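Local coordinates for protein beta-D-glucoside glucohydrolase (Trichoderma reesei, PDB 4I8D) that probably hydrolyses terminal, non-reducing beta-D-glucosyl residues with release of beta-D-glucose, as a secreted family 3 glycoside hydrolase of cellulose breakdown, at residues 424-429 against 471-476; 431-436 against 476-481; 339-344 against 497-502. All coordinates share one frame; numbering follows the deposited sequence.

Contact 1 of 3, residues 424-429 against 471-476; sequences SAARGK and AGANSN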
# COMPACT_ATOMS: atom_id res chain seq x y z
N SER A 424 20.97 0.69 32.64
CA SER A 424 20.64 0.55 34.06
C SER A 424 19.36 -0.26 34.22
O SER A 424 19.35 -1.27 34.94
CB SER A 424 20.46 1.91 34.73
OG SER A 424 21.60 2.72 34.55
N ALA A 425 18.31 0.18 33.54
CA ALA A 425 17.01 -0.48 33.53
C ALA A 425 17.09 -1.94 33.07
O ALA A 425 16.36 -2.80 33.58
CB ALA A 425 16.03 0.30 32.66
N ALA A 426 18.00 -2.22 32.13
CA ALA A 426 18.19 -3.57 31.60
C ALA A 426 18.90 -4.50 32.58
O ALA A 426 18.45 -5.63 32.80
CB ALA A 426 18.92 -3.52 30.27
N ARG A 427 20.00 -4.02 33.16
CA ARG A 427 20.85 -4.82 34.06
C ARG A 427 20.06 -5.49 35.18
O ARG A 427 19.35 -4.82 35.93
CB ARG A 427 21.97 -3.94 34.65
CG ARG A 427 23.16 -4.72 35.21
CD ARG A 427 24.27 -3.79 35.71
NE ARG A 427 24.87 -3.00 34.63
CZ ARG A 427 24.63 -1.71 34.40
NH1 ARG A 427 23.80 -1.01 35.18
NH2 ARG A 427 25.23 -1.10 33.39
N GLY A 428 20.18 -6.81 35.26
CA GLY A 428 19.50 -7.60 36.29
C GLY A 428 18.22 -8.29 35.85
O GLY A 428 17.92 -9.40 36.31
N LYS A 429 17.46 -7.65 34.97
CA LYS A 429 16.14 -8.15 34.56
C LYS A 429 16.24 -9.42 33.71
O LYS A 429 17.27 -9.68 33.10
CB LYS A 429 15.35 -7.07 33.83
CG LYS A 429 15.47 -5.68 34.44
CD LYS A 429 15.03 -5.64 35.90
CE LYS A 429 15.36 -4.29 36.53
NZ LYS A 429 16.81 -3.97 36.48
N ALA A 471 22.38 -4.22 25.25
CA ALA A 471 22.99 -5.53 25.06
C ALA A 471 24.22 -5.73 25.95
O ALA A 471 24.50 -6.85 26.40
CB ALA A 471 23.34 -5.76 23.60
N GLY A 472 24.95 -4.64 26.21
CA GLY A 472 26.08 -4.66 27.12
C GLY A 472 25.69 -4.82 28.58
O GLY A 472 26.54 -5.10 29.43
N ALA A 473 24.40 -4.65 28.88
CA ALA A 473 23.90 -4.78 30.24
C ALA A 473 22.96 -5.98 30.44
O ALA A 473 22.50 -6.22 31.55
CB ALA A 473 23.22 -3.49 30.67
N ASN A 474 22.67 -6.72 29.37
CA ASN A 474 21.74 -7.85 29.46
C ASN A 474 22.00 -8.94 28.42
O ASN A 474 22.32 -8.65 27.27
CB ASN A 474 20.29 -7.35 29.35
CG ASN A 474 19.30 -8.25 30.05
OD1 ASN A 474 19.14 -9.42 29.69
ND2 ASN A 474 18.62 -7.71 31.06
N SER A 475 21.85 -10.19 28.84
CA SER A 475 22.13 -11.34 27.98
C SER A 475 20.97 -11.72 27.05
O SER A 475 21.17 -12.39 26.03
CB SER A 475 22.52 -12.56 28.82
OG SER A 475 23.92 -12.60 29.03
N ASN A 476 19.75 -11.31 27.40
CA ASN A 476 18.58 -11.71 26.63
C ASN A 476 17.78 -10.51 26.16
O ASN A 476 16.84 -10.07 26.84
CB ASN A 476 17.71 -12.66 27.46
CG ASN A 476 18.48 -13.86 27.96
OD1 ASN A 476 18.88 -14.72 27.18
ND2 ASN A 476 18.69 -13.92 29.27
O HOH W 1 26.15 -4.06 32.73
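N474 reaches across to the turn A426-K429 and holds it by two backbone carbonyls. From the backbone outward, its CB first packs on the CB of A426, 4.2 Å away, a spot where a small methyl suits the close approach of the two chains. CG stands anti to the backbone N (chi1 -153°), which carries the amide toward the turn. At the tip ND2 spends its hydrogens on two acceptors: A426 O at 2.7 Å, nearly in the amide plane, and K429 O at 3.1 Å, somewhat tilted from it. The other tip atom, OD1, turns back to its own chain and takes the backbone N-H of N476 at 3.0 Å along a lone pair, closing an Asx turn. With three bonds on its carboxamide, the buried side chain has its rotation fixed, and asparagine fits because it is donor and acceptor at once.

A426 O is gripped twice, since K429 N of the type II turn reaches it from the face opposite to ND2. G428 supplies the positive phi (100°) that the third position of this turn requires, which glycine adopts readily. From within the turn R427 extends its side chain, and A473 CB sits over one face of its guanidinium, while A473 O receives a CA-H...O contact from R427 CA at 3.3 Å. K429 folds back so that NZ bonds R427 O and A425 O. The contact ties the end of helix 419-426 and its following turn to the loop from helix 463-471 into strand 477-483 of an alpha/beta sheet domain, pinned by N474 ND2 beside the Asx turn.

Contact 2 of 3, residues 431-436 against 476-481; sequences VAIVFI and NVIVVV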
# COMPACT_ATOMS: atom_id res chain seq x y z
N VAL A 431 14.47 -10.39 30.91
CA VAL A 431 14.57 -9.98 29.50
C VAL A 431 14.62 -8.45 29.42
O VAL A 431 14.21 -7.76 30.36
CB VAL A 431 13.40 -10.51 28.62
CG1 VAL A 431 13.38 -12.04 28.57
CG2 VAL A 431 12.05 -9.97 29.08
N ALA A 432 15.13 -7.94 28.31
CA ALA A 432 15.11 -6.50 28.07
C ALA A 432 14.57 -6.25 26.67
O ALA A 432 15.10 -6.78 25.69
CB ALA A 432 16.50 -5.90 28.23
N ILE A 433 13.51 -5.45 26.60
CA ILE A 433 12.84 -5.18 25.33
C ILE A 433 13.07 -3.72 24.96
O ILE A 433 12.68 -2.82 25.70
CB ILE A 433 11.33 -5.49 25.39
CG1 ILE A 433 11.09 -6.92 25.89
CG2 ILE A 433 10.69 -5.31 24.02
CD1 ILE A 433 9.68 -7.18 26.36
N VAL A 434 13.71 -3.50 23.81
CA VAL A 434 14.11 -2.15 23.40
C VAL A 434 13.43 -1.73 22.09
O VAL A 434 13.27 -2.54 21.17
CB VAL A 434 15.67 -2.01 23.39
CG1 VAL A 434 16.32 -3.06 22.51
CG2 VAL A 434 16.12 -0.61 22.97
N PHE A 435 13.02 -0.47 22.02
CA PHE A 435 12.15 0.02 20.95
C PHE A 435 12.82 1.06 20.07
O PHE A 435 13.16 2.16 20.54
CB PHE A 435 10.85 0.59 21.53
CG PHE A 435 10.01 -0.43 22.23
CD1 PHE A 435 10.39 -0.95 23.47
CD2 PHE A 435 8.85 -0.91 21.63
CE1 PHE A 435 9.63 -1.91 24.10
CE2 PHE A 435 8.08 -1.88 22.26
CZ PHE A 435 8.47 -2.38 23.50
N ILE A 436 13.03 0.70 18.80
CA ILE A 436 13.62 1.61 17.82
C ILE A 436 12.65 1.87 16.67
O ILE A 436 11.77 1.05 16.41
CB ILE A 436 14.97 1.09 17.27
CG1 ILE A 436 14.84 -0.36 16.78
CG2 ILE A 436 16.04 1.19 18.34
CD1 ILE A 436 15.92 -0.78 15.80
N ASN A 476 19.75 -11.31 27.40
CA ASN A 476 18.58 -11.71 26.63
C ASN A 476 17.78 -10.51 26.16
O ASN A 476 16.84 -10.07 26.84
CB ASN A 476 17.71 -12.66 27.46
CG ASN A 476 18.48 -13.86 27.96
OD1 ASN A 476 18.88 -14.72 27.18
ND2 ASN A 476 18.69 -13.92 29.27
N VAL A 477 18.16 -9.99 25.00
CA VAL A 477 17.58 -8.76 24.46
C VAL A 477 16.56 -9.05 23.36
O VAL A 477 16.83 -9.81 22.43
CB VAL A 477 18.67 -7.79 23.92
CG1 VAL A 477 18.04 -6.47 23.48
CG2 VAL A 477 19.75 -7.54 24.97
N ILE A 478 15.39 -8.43 23.49
CA ILE A 478 14.38 -8.43 22.44
C ILE A 478 14.34 -7.03 21.84
O ILE A 478 14.10 -6.05 22.56
CB ILE A 478 12.99 -8.86 22.97
CG1 ILE A 478 13.07 -10.30 23.49
CG2 ILE A 478 11.93 -8.76 21.88
CD1 ILE A 478 12.01 -10.66 24.51
N VAL A 479 14.59 -6.93 20.54
CA VAL A 479 14.54 -5.65 19.85
C VAL A 479 13.23 -5.55 19.07
O VAL A 479 12.92 -6.44 18.28
CB VAL A 479 15.74 -5.44 18.90
CG1 VAL A 479 15.66 -4.09 18.20
CG2 VAL A 479 17.06 -5.56 19.65
N VAL A 480 12.47 -4.48 19.31
CA VAL A 480 11.22 -4.25 18.60
C VAL A 480 11.33 -3.02 17.70
O VAL A 480 11.67 -1.93 18.17
CB VAL A 480 10.01 -4.14 19.56
CG1 VAL A 480 8.75 -3.77 18.80
CG2 VAL A 480 9.79 -5.46 20.29
N VAL A 481 11.04 -3.21 16.42
CA VAL A 481 11.13 -2.17 15.40
C VAL A 481 9.74 -1.81 14.87
O VAL A 481 8.95 -2.69 14.49
CB VAL A 481 11.94 -2.66 14.18
CG1 VAL A 481 12.23 -1.51 13.22
CG2 VAL A 481 13.23 -3.35 14.61
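V431 meets the neighbouring strand through its backbone CA, against N476 O, and through its side chain, CB lying 4.3 Å from CD1 of I478. At A432 the regular ladder begins: its N-H donates to N476 O at 3.1 Å, and its carbonyl accepts from I478 N. The small A432 side chain suits a position packed against V470 of helix 463-471.

I433 points to the other face and lies alongside I478, pointing the same way. Its CG1 is 4.0 Å from the CB of I478, while CG2, anti to the backbone N, reaches CG2 of V480 at 3.8 Å. V434 returns to the face of A432, its N bonded to I478 O and its O to V480 N at 2.8 Å, the latter with an almost straight N-H...O angle of 176°. The V434 CG1 methyl, placed between the backbone N and carbonyl carbon (chi1 55°), touches both V477 CG1 and V479 CG2, each 3.9 Å away.

F435, on the face of I433, presents one ring face to V480 CB, and CE2 lies 4.0 Å from V480 CG1; the flat ring also packs against V352 of strand 349-353. I436 closes the series. Its N-H bonds to V480 O at 3.0 Å, and its long side chain crosses V481 and V479 obliquely through CG1 and CD1.

Beta-branched residues predominate here, suiting extended backbone and buried sheet faces alike. The two strands run parallel, their segment axes crossing at -20°, and helix 463-471 links them: a beta-alpha-beta unit within the six-stranded mixed sheet of the family 3 C-terminal domain region.

Contact 3 of 3, residues 339-344 against 497-502; sequences ANILPL and QVKAVV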
# COMPACT_ATOMS: atom_id res chain seq x y z
N ALA A 339 16.69 -19.70 21.01
CA ALA A 339 16.54 -20.36 22.32
C ALA A 339 15.16 -20.17 22.97
O ALA A 339 15.04 -20.07 24.20
CB ALA A 339 17.66 -19.95 23.27
N ASN A 340 14.13 -20.10 22.13
CA ASN A 340 12.74 -19.95 22.58
C ASN A 340 12.49 -18.82 23.57
O ASN A 340 11.55 -18.89 24.38
CB ASN A 340 12.22 -21.28 23.15
CG ASN A 340 11.96 -22.30 22.07
OD1 ASN A 340 11.34 -22.00 21.05
ND2 ASN A 340 12.42 -23.53 22.29
N ILE A 341 13.31 -17.77 23.50
CA ILE A 341 13.13 -16.59 24.35
C ILE A 341 11.70 -16.09 24.25
O ILE A 341 11.12 -15.60 25.21
CB ILE A 341 14.12 -15.45 23.98
CG1 ILE A 341 14.02 -14.31 25.00
CG2 ILE A 341 13.88 -14.95 22.56
CD1 ILE A 341 15.11 -13.26 24.88
N LEU A 342 11.14 -16.25 23.06
CA LEU A 342 9.81 -15.79 22.75
C LEU A 342 9.03 -17.03 22.30
O LEU A 342 9.60 -17.93 21.67
CB LEU A 342 9.92 -14.75 21.63
CG LEU A 342 9.16 -13.41 21.66
CD1 LEU A 342 9.19 -12.70 23.00
CD2 LEU A 342 9.72 -12.51 20.56
N PRO A 343 7.73 -17.11 22.65
CA PRO A 343 6.96 -16.14 23.45
C PRO A 343 7.41 -16.08 24.89
O PRO A 343 7.97 -17.05 25.41
CB PRO A 343 5.53 -16.70 23.39
CG PRO A 343 5.70 -18.15 23.13
CD PRO A 343 6.89 -18.25 22.23
N LEU A 344 7.17 -14.94 25.53
CA LEU A 344 7.42 -14.79 26.96
C LEU A 344 6.42 -15.62 27.76
O LEU A 344 5.22 -15.61 27.48
CB LEU A 344 7.29 -13.32 27.37
CG LEU A 344 8.06 -12.29 26.57
CD1 LEU A 344 7.56 -10.90 26.92
CD2 LEU A 344 9.56 -12.42 26.82
N GLN A 497 23.84 -10.87 22.36
CA GLN A 497 22.85 -10.72 23.41
C GLN A 497 21.46 -10.50 22.82
O GLN A 497 20.46 -10.80 23.46
CB GLN A 497 23.21 -9.55 24.32
CG GLN A 497 24.53 -9.72 25.07
CD GLN A 497 25.74 -9.28 24.26
OE1 GLN A 497 25.66 -8.38 23.43
NE2 GLN A 497 26.87 -9.93 24.51
N VAL A 498 21.41 -9.97 21.60
CA VAL A 498 20.16 -9.78 20.89
C VAL A 498 19.63 -11.15 20.47
O VAL A 498 20.21 -11.80 19.59
CB VAL A 498 20.34 -8.84 19.67
CG1 VAL A 498 19.12 -8.84 18.77
CG2 VAL A 498 20.63 -7.42 20.14
N LYS A 499 18.56 -11.58 21.12
CA LYS A 499 18.03 -12.94 20.93
C LYS A 499 16.78 -12.98 20.05
O LYS A 499 16.39 -14.05 19.56
CB LYS A 499 17.74 -13.60 22.29
CG LYS A 499 18.92 -13.74 23.24
CD LYS A 499 19.85 -14.89 22.85
CE LYS A 499 20.22 -15.74 24.06
NZ LYS A 499 20.81 -14.99 25.21
N ALA A 500 16.15 -11.83 19.87
CA ALA A 500 14.90 -11.75 19.12
C ALA A 500 14.66 -10.36 18.55
O ALA A 500 14.76 -9.36 19.27
CB ALA A 500 13.72 -12.16 20.00
N VAL A 501 14.34 -10.30 17.26
CA VAL A 501 13.91 -9.06 16.61
C VAL A 501 12.48 -9.19 16.10
O VAL A 501 12.11 -10.18 15.47
CB VAL A 501 14.84 -8.63 15.45
CG1 VAL A 501 14.59 -7.17 15.09
CG2 VAL A 501 16.29 -8.83 15.82
N VAL A 502 11.68 -8.16 16.38
CA VAL A 502 10.26 -8.15 16.06
C VAL A 502 9.94 -6.99 15.12
O VAL A 502 9.86 -5.84 15.55
CB VAL A 502 9.41 -8.06 17.35
CG1 VAL A 502 7.93 -8.01 17.03
CG2 VAL A 502 9.72 -9.24 18.26
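In the six-stranded mixed sheet of the glycoside hydrolase family 3 C-terminal domain region, the loop between edge strand 333-337 and strand 349-353 lies against strand 498-503, and I341 and L342 are the loop residues that bring it there. The side chains of K499, A500 and V502 receive them, through apolar contacts alone.

I341 spreads its two branches over two strand residues. CG1 is anti to the backbone N (chi1 -173°), and the chain continues extended, which delivers CD1 to CB of K499 at 3.7 Å; the two side chains cross at about a right angle. The other branch, CG2, rests on CB of A500 at 3.8 Å. A branched residue can thus serve two neighbours at once, and the small methyl of A500 lets the loop come close.

K499 contributes the apolar base of its side chain to I341. Its bent chain then leads away, and NZ bonds S475 O and N476 OD1, so a lysine can combine an aliphatic contact with a polar tip.

L342 divides its methyls: CD2 touches two strand side chains, while CD1 turns to I478 of the neighbouring strand, which also touches I341. Leucine suits this mostly buried position, while its backbone carbonyl is bonded by the side chain of N337. The cis peptide bond before P343 turns the chain away directly after L342. Farther along strand 498-503, the side chains of L342 and V502 cross at about a right angle, with L342 CD2 4.1 Å from A500 CB and 4.0 Å from V502 CG2.

How the contacts relate
From the N terminus, the chain first passes 339-344, whose partner 497-502 comes only after a long excursion, so contact 3 closes the widest loop. Contacts 1 and 2 are both nested inside it. Between themselves these two cross: segments 424-429 and 431-436 come first, then 471-476 and 476-481 in the same order, with N476 shared. Contact 1 joins the ends of helices 419-426 and 463-471 at the N-terminal ends of the central strands, contact 2 pairs central strands 431-438 and 477-483, and contact 3 adds the loop lying on strand 498-503. N476, common to contacts 1 and 2, also meets K499 of contact 3, which links all three.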